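Local coordinates for protein metal-dependent hydrolase (Lactobacillus plantarum, PDB 2F6K) that probably catalyses the metal-dependent decarboxylation of 2-amino-3-carboxymuconate 6-semialdehyde, as lyases of this kind in the amidohydrolase superfamily do, at residues 79-84 / 114-119; 95-100 / 107-112; 123-128 / 181-186; 139-144 / 190-195. All blocks are in the same frame, centred on the assembly; numbering follows the deposited sequence.

How the contacts relate
All four contacts belong to one amidohydrolase (beta/alpha)8 barrel and follow its wall from helix 66-86 to helix 192-195. Contact 2 lies nested within the loop closed by contact 1; their centres are about 12 Å apart, and the Ala118 N to Ala112 O hydrogen bond joins them. Contact 3 follows, its centre about 17 Å from that of contact 2; Leu97 packs on Val123. Contacts 3 and 4, centres about 14 Å apart, interleave, segments alternating along the chain; helix 192-195 follows helix 171-189, and Phe184 packs on Phe193. Val109 on Leu144 ties contact 4 to contact 2. Contacts 1 and 4 lie farther out, while the 95-100 and 123-128 segments run toward the manganese.

Contact 1: 79-84 / 114-119; sequences DGKSLA and DQDGAL
The carboxylate of Asp116 is the flat group gripped here, and Lys81 takes hold of one of its oxygens: NZ lies 3.0 Å from OD1, on the anti side of that oxygen and 25° out of the carboxylate plane. The contact is therefore a hydrogen-bonded salt bridge that comes in tilted from the plane. The other oxygen, OD2, accepts a hydrogen bond from the side-chain amide of Gln111, so the two partners fix how the group is turned. Lys81 suits its place on helix 66-86 because its chain is long and flexible. With CG anti to the backbone N (chi1 173°) and every later torsion extended, the methylenes travel past the backbone of Asp116 before the ammonium reaches its mate. On the way Lys81 CG lies 3.4 Å from Asp116 O, and Lys81 CD is 3.9 Å from Asp116 CB. The same carbonyl oxygen accepts a hydrogen bond from the hydroxyl of Tyr93, whose side chain also touches Lys81. Gly117 follows with a positive phi of 71°, easily adopted without a side chain, as the chain turns after helix 102-114. Near the surface the ion pair is probably modest in strength. It ties helix 66-86 to the alpha-to-beta loop that leads into strand 120-124, at the end of the (beta/alpha)8 barrel where such loops feed the strands, remote from the metal.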
# COMPACT_ATOMS: atom_id res chain seq x y z
N ASP A 79 2.45 33.31 -12.26
CA ASP A 79 3.81 33.31 -12.80
C ASP A 79 3.77 32.96 -14.28
O ASP A 79 4.42 33.60 -15.11
CB ASP A 79 4.68 32.29 -12.05
CG ASP A 79 5.22 32.83 -10.74
OD1 ASP A 79 4.57 33.69 -10.11
OD2 ASP A 79 6.31 32.36 -10.33
N GLY A 80 3.01 31.93 -14.62
CA GLY A 80 2.90 31.52 -16.01
C GLY A 80 2.34 32.65 -16.86
O GLY A 80 2.84 32.93 -17.95
N LYS A 81 1.29 33.29 -16.35
CA LYS A 81 0.65 34.39 -17.05
C LYS A 81 1.62 35.57 -17.19
O LYS A 81 1.77 36.14 -18.27
CB LYS A 81 -0.60 34.83 -16.29
CG LYS A 81 -1.26 36.08 -16.83
CD LYS A 81 -2.47 36.47 -15.98
CE LYS A 81 -3.18 37.71 -16.52
NZ LYS A 81 -4.38 38.07 -15.70
N SER A 82 2.28 35.91 -16.09
CA SER A 82 3.24 37.01 -16.07
C SER A 82 4.40 36.80 -17.05
O SER A 82 4.93 37.76 -17.60
CB SER A 82 3.79 37.21 -14.66
OG SER A 82 4.79 38.21 -14.64
N LEU A 83 4.78 35.54 -17.26
CA LEU A 83 5.86 35.22 -18.19
C LEU A 83 5.36 35.36 -19.63
O LEU A 83 6.10 35.82 -20.52
CB LEU A 83 6.37 33.79 -17.95
CG LEU A 83 7.27 33.57 -16.72
CD1 LEU A 83 7.40 32.08 -16.43
CD2 LEU A 83 8.65 34.20 -16.96
N ALA A 84 4.12 34.97 -19.88
CA ALA A 84 3.56 35.07 -21.22
C ALA A 84 3.42 36.55 -21.60
O ALA A 84 3.57 36.92 -22.77
CB ALA A 84 2.22 34.36 -21.28
N ASP A 114 -10.51 31.54 -19.83
CA ASP A 114 -11.31 32.68 -20.28
C ASP A 114 -10.71 34.07 -20.10
O ASP A 114 -11.14 35.01 -20.77
CB ASP A 114 -12.69 32.67 -19.62
CG ASP A 114 -13.49 31.42 -19.94
OD1 ASP A 114 -13.16 30.73 -20.93
OD2 ASP A 114 -14.46 31.15 -19.19
N GLN A 115 -9.74 34.22 -19.21
CA GLN A 115 -9.18 35.56 -19.01
C GLN A 115 -7.70 35.69 -18.65
O GLN A 115 -7.12 36.76 -18.79
CB GLN A 115 -10.03 36.32 -17.98
CG GLN A 115 -10.51 35.48 -16.82
CD GLN A 115 -11.80 36.01 -16.20
OE1 GLN A 115 -12.74 36.37 -16.92
NE2 GLN A 115 -11.86 36.04 -14.87
N ASP A 116 -7.07 34.61 -18.20
CA ASP A 116 -5.67 34.71 -17.83
C ASP A 116 -4.67 34.31 -18.92
O ASP A 116 -3.47 34.26 -18.68
CB ASP A 116 -5.42 33.92 -16.55
CG ASP A 116 -6.17 34.51 -15.37
OD1 ASP A 116 -6.20 35.76 -15.28
OD2 ASP A 116 -6.71 33.75 -14.54
N GLY A 117 -5.18 34.04 -20.11
CA GLY A 117 -4.32 33.70 -21.22
C GLY A 117 -3.61 32.35 -21.21
O GLY A 117 -2.56 32.21 -21.85
N ALA A 118 -4.16 31.36 -20.52
CA ALA A 118 -3.54 30.05 -20.51
C ALA A 118 -3.82 29.38 -21.86
O ALA A 118 -4.90 29.55 -22.42
CB ALA A 118 -4.10 29.21 -19.37
N LEU A 119 -2.86 28.62 -22.38
CA LEU A 119 -3.04 27.94 -23.66
C LEU A 119 -3.77 26.63 -23.42
O LEU A 119 -4.13 25.93 -24.36
CB LEU A 119 -1.67 27.66 -24.32
CG LEU A 119 -0.82 28.90 -24.62
CD1 LEU A 119 0.53 28.51 -25.18
CD2 LEU A 119 -1.57 29.80 -25.60

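Contact 2: 95-100 / 107-112; sequences ASLPIP and KTVQQA
Thr108 meets three residues of the 95-100 segment, and each of its branches has its own task. Its hydroxyl lies against the proline ring, with OG1 3.2 Å from Pro98 CD, while the methyl CG2 sits 3.4 Å from Ser96 O and 3.8 Å from Leu97 CD2. A chi1 of -62° sets OG1 beside the backbone N of Thr108, from where it also makes a weak hydrogen bond back to Asp104 O in the same helix. Threonine fits because one branch can serve the helix while the other packs. Next comes Val109, whose CG2 touches Leu97 CD2 at 3.6 Å; both side chains are branched and buried, and Val140 of helix 138-145 packs on both. These contacts fold helix 102-114 back over the loop that precedes it, inside the beta-alpha-beta crossover from strand 91-95 to the parallel strand 120-124, a repeating element of the (beta/alpha)8 barrel. The loop bends sharply at Pro98, the centre of an inverse gamma turn in which Ile99 N makes a weak bond to Leu97 O. The side chain of His60 holds that same oxygen. One turn of helix beyond Thr108, Ala112 points its methyl at the end of strand 91-95, where Ala95 CB waits 3.6 Å from Ala112 CB. Two methyls suffice there, bringing the backbones close: the CA atoms of Ala95 and Ala112 stand 6.4 Å apart.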
# COMPACT_ATOMS: atom_id res chain seq x y z
N ALA A 95 -2.07 26.12 -17.46
CA ALA A 95 -2.43 26.33 -16.07
C ALA A 95 -2.54 25.04 -15.26
O ALA A 95 -2.93 23.99 -15.79
CB ALA A 95 -3.73 27.10 -15.99
N SER A 96 -2.19 25.11 -13.98
CA SER A 96 -2.30 23.95 -13.10
C SER A 96 -3.69 24.05 -12.46
O SER A 96 -4.30 25.12 -12.47
CB SER A 96 -1.22 23.98 -12.01
OG SER A 96 0.05 23.72 -12.55
N LEU A 97 -4.19 22.94 -11.93
CA LEU A 97 -5.51 22.92 -11.32
C LEU A 97 -5.46 22.45 -9.87
O LEU A 97 -4.71 21.53 -9.53
CB LEU A 97 -6.45 22.01 -12.12
CG LEU A 97 -6.62 22.31 -13.61
CD1 LEU A 97 -7.59 21.31 -14.21
CD2 LEU A 97 -7.12 23.72 -13.81
N PRO A 98 -6.26 23.08 -9.00
CA PRO A 98 -6.30 22.73 -7.58
C PRO A 98 -6.97 21.38 -7.31
O PRO A 98 -7.80 21.26 -6.41
CB PRO A 98 -7.05 23.90 -6.96
CG PRO A 98 -8.04 24.23 -8.03
CD PRO A 98 -7.20 24.17 -9.29
N ILE A 99 -6.61 20.38 -8.10
CA ILE A 99 -7.15 19.04 -7.91
C ILE A 99 -6.63 18.59 -6.54
O ILE A 99 -5.52 18.98 -6.16
CB ILE A 99 -6.63 18.10 -9.02
CG1 ILE A 99 -7.35 18.44 -10.33
CG2 ILE A 99 -6.83 16.64 -8.61
CD1 ILE A 99 -6.87 17.65 -11.54
N PRO A 100 -7.38 17.75 -5.81
CA PRO A 100 -8.68 17.11 -6.03
C PRO A 100 -9.93 17.90 -5.66
O PRO A 100 -10.98 17.30 -5.42
CB PRO A 100 -8.57 15.87 -5.18
CG PRO A 100 -7.96 16.45 -3.93
CD PRO A 100 -6.84 17.33 -4.50
N LYS A 107 -13.42 26.32 -11.20
CA LYS A 107 -13.23 27.76 -11.14
C LYS A 107 -11.89 28.17 -11.79
O LYS A 107 -11.83 29.16 -12.52
CB LYS A 107 -13.29 28.21 -9.67
CG LYS A 107 -13.14 29.71 -9.44
CD LYS A 107 -11.84 29.99 -8.69
CE LYS A 107 -11.94 31.24 -7.82
NZ LYS A 107 -10.99 31.17 -6.66
N THR A 108 -10.84 27.40 -11.52
CA THR A 108 -9.53 27.70 -12.08
C THR A 108 -9.50 27.54 -13.60
O THR A 108 -8.82 28.30 -14.30
CB THR A 108 -8.43 26.81 -11.46
OG1 THR A 108 -8.35 27.07 -10.06
CG2 THR A 108 -7.07 27.13 -12.10
N VAL A 109 -10.23 26.54 -14.10
CA VAL A 109 -10.30 26.30 -15.53
C VAL A 109 -10.94 27.50 -16.25
O VAL A 109 -10.36 28.03 -17.20
CB VAL A 109 -11.13 25.03 -15.85
CG1 VAL A 109 -11.29 24.87 -17.36
CG2 VAL A 109 -10.45 23.80 -15.27
N GLN A 110 -12.11 27.92 -15.80
CA GLN A 110 -12.82 29.05 -16.40
C GLN A 110 -11.96 30.30 -16.40
O GLN A 110 -11.78 30.96 -17.42
CB GLN A 110 -14.12 29.34 -15.63
CG GLN A 110 -15.02 28.12 -15.46
CD GLN A 110 -16.22 28.40 -14.58
OE1 GLN A 110 -16.10 28.98 -13.50
NE2 GLN A 110 -17.39 27.96 -15.03
N GLN A 111 -11.41 30.62 -15.24
CA GLN A 111 -10.58 31.80 -15.10
C GLN A 111 -9.31 31.74 -15.95
O GLN A 111 -9.00 32.67 -16.69
CB GLN A 111 -10.22 31.97 -13.63
CG GLN A 111 -9.46 33.22 -13.31
CD GLN A 111 -8.87 33.17 -11.92
OE1 GLN A 111 -9.53 32.72 -10.97
NE2 GLN A 111 -7.63 33.64 -11.79
N ALA A 112 -8.57 30.63 -15.84
CA ALA A 112 -7.32 30.44 -16.57
C ALA A 112 -7.48 30.57 -18.08
O ALA A 112 -6.72 31.28 -18.75
CB ALA A 112 -6.73 29.07 -16.24

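Contact 3: 123-128 / 181-186; sequences VPTNSR and TMTFIN
Thr125 and Thr183 meet at nearly a right angle, and the tight part of the contact is confined to this one pair. Thr183 OG1 comes within 3.1 Å of Thr125 CB and 3.3 Å of Thr125 O, although the bond made by this hydroxyl goes to Asp179 O, one turn back in helix 171-189. Its chi1 of -59° places OG1 beside its own backbone N, where a helical threonine can reach that carbonyl and still offer its outer side to a neighbour. The methyl branches fit less closely: Thr125 CG2 is 3.7 Å from Thr183 OG1, and Thr183 CG2 is 3.8 Å from Thr125 O. Thr125 occupies the break between strand 120-124, a stave of the (beta/alpha)8 barrel, and the short strand 126-127, so the pair links the C-terminal end of strand 120-124 to helix 171-189; the manganese is about 10 Å from the Thr125 side chain. The hydroxyl of Thr125 turns to Asp179 OD2 and the backbone N of Asn156, which makes Asp179 a shared partner of both threonines. Replacing Thr183 with an alanine would probably open a gap against Thr125 CB and leave Asp179 O without this side-chain donor. Away from this pair the two segments have little to do with each other: Arg128, the partly exposed end, bonds through O and NH2 to Asn164 and Lys163 of the fourth subunit.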
# COMPACT_ATOMS: atom_id res chain seq x y z
N VAL A 123 -2.23 18.58 -15.98
CA VAL A 123 -2.77 17.85 -14.84
C VAL A 123 -1.90 16.65 -14.46
O VAL A 123 -1.24 16.04 -15.32
CB VAL A 123 -4.22 17.37 -15.12
CG1 VAL A 123 -5.11 18.57 -15.40
CG2 VAL A 123 -4.25 16.41 -16.32
N PRO A 124 -1.89 16.30 -13.17
CA PRO A 124 -1.10 15.16 -12.71
C PRO A 124 -1.83 13.87 -13.01
O PRO A 124 -3.06 13.80 -12.88
CB PRO A 124 -0.99 15.42 -11.21
CG PRO A 124 -2.33 16.00 -10.89
CD PRO A 124 -2.55 16.98 -12.04
N THR A 125 -1.08 12.84 -13.40
CA THR A 125 -1.69 11.55 -13.68
C THR A 125 -2.47 11.17 -12.44
O THR A 125 -3.56 10.59 -12.53
CB THR A 125 -0.63 10.49 -13.97
OG1 THR A 125 0.43 10.61 -13.01
CG2 THR A 125 -0.06 10.67 -15.38
N ASN A 126 -1.92 11.50 -11.27
CA ASN A 126 -2.60 11.23 -10.00
C ASN A 126 -2.12 12.25 -8.99
O ASN A 126 -0.93 12.61 -8.97
CB ASN A 126 -2.32 9.82 -9.50
CG ASN A 126 -1.20 9.77 -8.47
OD1 ASN A 126 -1.37 10.18 -7.32
ND2 ASN A 126 -0.04 9.28 -8.88
N SER A 127 -3.04 12.74 -8.17
CA SER A 127 -2.70 13.70 -7.14
C SER A 127 -2.99 12.98 -5.84
O SER A 127 -4.15 12.78 -5.48
CB SER A 127 -3.57 14.95 -7.26
OG SER A 127 -3.24 15.91 -6.28
N ARG A 128 -1.93 12.56 -5.16
CA ARG A 128 -2.04 11.83 -3.90
C ARG A 128 -3.09 10.72 -3.95
O ARG A 128 -3.79 10.49 -2.96
CB ARG A 128 -2.37 12.77 -2.72
CG ARG A 128 -1.22 13.67 -2.28
CD ARG A 128 -1.54 14.38 -0.96
NE ARG A 128 -1.47 13.48 0.19
CZ ARG A 128 -0.33 13.16 0.82
NH1 ARG A 128 0.82 13.66 0.41
NH2 ARG A 128 -0.36 12.34 1.86
N THR A 181 0.74 5.15 -17.80
CA THR A 181 0.09 4.01 -18.40
C THR A 181 -1.19 3.65 -17.66
O THR A 181 -2.23 3.39 -18.28
CB THR A 181 1.02 2.78 -18.40
OG1 THR A 181 2.29 3.14 -18.97
CG2 THR A 181 0.40 1.67 -19.25
N MSE A 182 -1.13 3.63 -16.33
CA MSE A 182 -2.31 3.29 -15.55
C MSE A 182 -3.39 4.35 -15.76
O MSE A 182 -4.57 4.03 -15.89
CB MSE A 182 -1.96 3.18 -14.06
CG MSE A 182 -0.99 2.04 -13.74
SE MSE A 182 -0.83 1.69 -11.81
CE MSE A 182 0.39 3.11 -11.32
N THR A 183 -2.97 5.62 -15.83
CA THR A 183 -3.91 6.71 -16.02
C THR A 183 -4.63 6.67 -17.37
O THR A 183 -5.83 6.91 -17.43
CB THR A 183 -3.22 8.07 -15.86
OG1 THR A 183 -2.65 8.16 -14.55
CG2 THR A 183 -4.23 9.21 -16.03
N PHE A 184 -3.90 6.36 -18.44
CA PHE A 184 -4.51 6.28 -19.77
C PHE A 184 -5.62 5.23 -19.79
O PHE A 184 -6.70 5.45 -20.32
CB PHE A 184 -3.46 5.90 -20.81
CG PHE A 184 -4.02 5.72 -22.20
CD1 PHE A 184 -4.39 6.83 -22.96
CD2 PHE A 184 -4.14 4.46 -22.76
CE1 PHE A 184 -4.87 6.68 -24.25
CE2 PHE A 184 -4.63 4.30 -24.06
CZ PHE A 184 -4.99 5.41 -24.80
N ILE A 185 -5.33 4.06 -19.22
CA ILE A 185 -6.30 3.00 -19.20
C ILE A 185 -7.49 3.40 -18.32
O ILE A 185 -8.63 3.07 -18.62
CB ILE A 185 -5.64 1.70 -18.68
CG1 ILE A 185 -4.46 1.35 -19.60
CG2 ILE A 185 -6.66 0.57 -18.63
CD1 ILE A 185 -3.73 0.07 -19.24
N ASN A 186 -7.21 4.12 -17.24
CA ASN A 186 -8.26 4.55 -16.34
C ASN A 186 -9.22 5.41 -17.16
O ASN A 186 -10.45 5.33 -17.02
CB ASN A 186 -7.66 5.37 -15.20
CG ASN A 186 -8.64 5.59 -14.06
OD1 ASN A 186 -8.99 6.72 -13.74
ND2 ASN A 186 -9.08 4.50 -13.45

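Contact 4: 139-144 / 190-195; sequences RVYQEL and YHFFEK
A T-shaped (edge-to-face) aromatic pair, Tyr141 with Phe192, joins helix 138-145 on the outside of the (beta/alpha)8 barrel to the short helix 192-195. Phe192 supplies the edge: its CE2 stands 3.5 Å above one face of the Tyr141 ring, offset toward the rim. The centroids are 5.0 Å apart and the planes meet at 72°, so the C-H edge at CE2 is turned to the electron-rich face of the tyrosine. Phe192 reaches across because its torsion about CA-CB is near trans (chi1 -174°), carrying the ring away from the backbone N. Its helix starts right after a Schellman motif, in which His191, with positive phi, ends helix 171-189. Tyrosine suits the other side because its ring is buried while its hydroxyl finds a partner at the far end, Ser134 O. An alanine in place of Tyr141 is likely to leave the Phe192 edge without the face it leans on and to strip Ser134 O of this hydroxyl. The rings of Phe132 and Tyr196 also meet Tyr141, and Tyr196 meets Phe192 edge-to-face, making an aromatic cluster. Within the pair one carbon does the touching: Phe192 CE2 lies 3.6 Å from Tyr141 CD1 and 3.7 Å from Tyr141 CG.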
# COMPACT_ATOMS: atom_id res chain seq x y z
N ARG A 139 -17.13 17.53 -13.38
CA ARG A 139 -17.41 18.94 -13.66
C ARG A 139 -16.20 19.65 -14.25
O ARG A 139 -16.34 20.59 -15.03
CB ARG A 139 -17.90 19.64 -12.39
CG ARG A 139 -19.22 19.07 -11.88
CD ARG A 139 -19.76 19.81 -10.68
NE ARG A 139 -21.00 19.22 -10.19
CZ ARG A 139 -21.08 18.10 -9.46
NH1 ARG A 139 -19.98 17.44 -9.11
NH2 ARG A 139 -22.26 17.65 -9.07
N VAL A 140 -15.00 19.18 -13.89
CA VAL A 140 -13.78 19.78 -14.42
C VAL A 140 -13.64 19.42 -15.89
O VAL A 140 -13.26 20.25 -16.71
CB VAL A 140 -12.51 19.28 -13.67
CG1 VAL A 140 -11.26 19.90 -14.29
CG2 VAL A 140 -12.59 19.67 -12.20
N TYR A 141 -13.96 18.17 -16.23
CA TYR A 141 -13.88 17.73 -17.62
C TYR A 141 -14.87 18.51 -18.49
O TYR A 141 -14.53 18.96 -19.58
CB TYR A 141 -14.18 16.22 -17.73
CG TYR A 141 -13.40 15.36 -16.78
CD1 TYR A 141 -12.09 15.69 -16.41
CD2 TYR A 141 -13.96 14.20 -16.25
CE1 TYR A 141 -11.36 14.89 -15.54
CE2 TYR A 141 -13.23 13.39 -15.38
CZ TYR A 141 -11.93 13.75 -15.03
OH TYR A 141 -11.21 12.96 -14.16
N GLN A 142 -16.09 18.67 -17.99
CA GLN A 142 -17.12 19.40 -18.72
C GLN A 142 -16.67 20.81 -19.07
O GLN A 142 -16.84 21.26 -20.20
CB GLN A 142 -18.41 19.43 -17.91
CG GLN A 142 -18.90 18.05 -17.52
CD GLN A 142 -20.10 18.10 -16.61
OE1 GLN A 142 -20.22 18.97 -15.76
NE2 GLN A 142 -21.00 17.13 -16.78
N GLU A 143 -16.09 21.51 -18.10
CA GLU A 143 -15.62 22.87 -18.34
C GLU A 143 -14.49 22.88 -19.37
O GLU A 143 -14.35 23.85 -20.12
CB GLU A 143 -15.12 23.50 -17.04
CG GLU A 143 -16.21 23.88 -16.05
CD GLU A 143 -17.22 24.88 -16.62
OE1 GLU A 143 -16.85 25.65 -17.54
OE2 GLU A 143 -18.37 24.89 -16.15
N LEU A 144 -13.70 21.82 -19.39
CA LEU A 144 -12.59 21.71 -20.32
C LEU A 144 -13.06 21.33 -21.71
O LEU A 144 -12.54 21.83 -22.71
CB LEU A 144 -11.56 20.69 -19.82
CG LEU A 144 -10.63 21.16 -18.69
CD1 LEU A 144 -9.94 19.97 -18.03
CD2 LEU A 144 -9.62 22.13 -19.25
N TYR A 190 -13.35 4.89 -18.01
CA TYR A 190 -14.41 5.87 -17.77
C TYR A 190 -14.94 6.58 -19.02
O TYR A 190 -15.64 7.58 -18.91
CB TYR A 190 -13.95 6.88 -16.73
CG TYR A 190 -13.86 6.28 -15.34
CD1 TYR A 190 -15.00 5.76 -14.73
CD2 TYR A 190 -12.65 6.20 -14.65
CE1 TYR A 190 -14.94 5.17 -13.46
CE2 TYR A 190 -12.57 5.61 -13.38
CZ TYR A 190 -13.72 5.10 -12.80
OH TYR A 190 -13.67 4.50 -11.56
N HIS A 191 -14.60 6.06 -20.19
CA HIS A 191 -15.06 6.61 -21.46
C HIS A 191 -14.76 8.09 -21.60
O HIS A 191 -15.55 8.85 -22.17
CB HIS A 191 -16.56 6.36 -21.61
CG HIS A 191 -16.98 4.96 -21.28
ND1 HIS A 191 -17.38 4.59 -20.02
CD2 HIS A 191 -17.01 3.84 -22.04
CE1 HIS A 191 -17.64 3.29 -20.01
NE2 HIS A 191 -17.42 2.82 -21.23
N PHE A 192 -13.60 8.50 -21.11
CA PHE A 192 -13.20 9.90 -21.15
C PHE A 192 -13.21 10.50 -22.56
O PHE A 192 -13.82 11.55 -22.79
CB PHE A 192 -11.82 10.05 -20.51
CG PHE A 192 -11.37 11.48 -20.38
CD1 PHE A 192 -10.88 12.18 -21.47
CD2 PHE A 192 -11.46 12.13 -19.15
CE1 PHE A 192 -10.49 13.52 -21.35
CE2 PHE A 192 -11.07 13.47 -19.01
CZ PHE A 192 -10.58 14.16 -20.12
N PHE A 193 -12.55 9.84 -23.50
CA PHE A 193 -12.46 10.35 -24.87
C PHE A 193 -13.79 10.34 -25.62
O PHE A 193 -14.02 11.13 -26.54
CB PHE A 193 -11.40 9.54 -25.61
CG PHE A 193 -10.10 9.43 -24.86
CD1 PHE A 193 -9.24 10.52 -24.77
CD2 PHE A 193 -9.78 8.26 -24.18
CE1 PHE A 193 -8.07 10.44 -24.02
CE2 PHE A 193 -8.61 8.17 -23.43
CZ PHE A 193 -7.75 9.27 -23.34
N GLU A 194 -14.67 9.44 -25.20
CA GLU A 194 -16.00 9.29 -25.79
C GLU A 194 -16.89 10.41 -25.25
O GLU A 194 -17.64 11.03 -26.01
CB GLU A 194 -16.54 7.92 -25.38
CG GLU A 194 -17.84 7.48 -25.99
CD GLU A 194 -18.17 6.03 -25.60
OE1 GLU A 194 -17.39 5.12 -25.96
OE2 GLU A 194 -19.19 5.80 -24.92
N LYS A 195 -16.79 10.68 -23.96
CA LYS A 195 -17.61 11.72 -23.32
C LYS A 195 -17.08 13.15 -23.50
O LYS A 195 -17.85 14.11 -23.51
CB LYS A 195 -17.78 11.42 -21.83
CG LYS A 195 -18.53 10.14 -21.51
CD LYS A 195 -19.08 10.15 -20.09
CE LYS A 195 -17.98 10.26 -19.05
NZ LYS A 195 -18.50 10.44 -17.67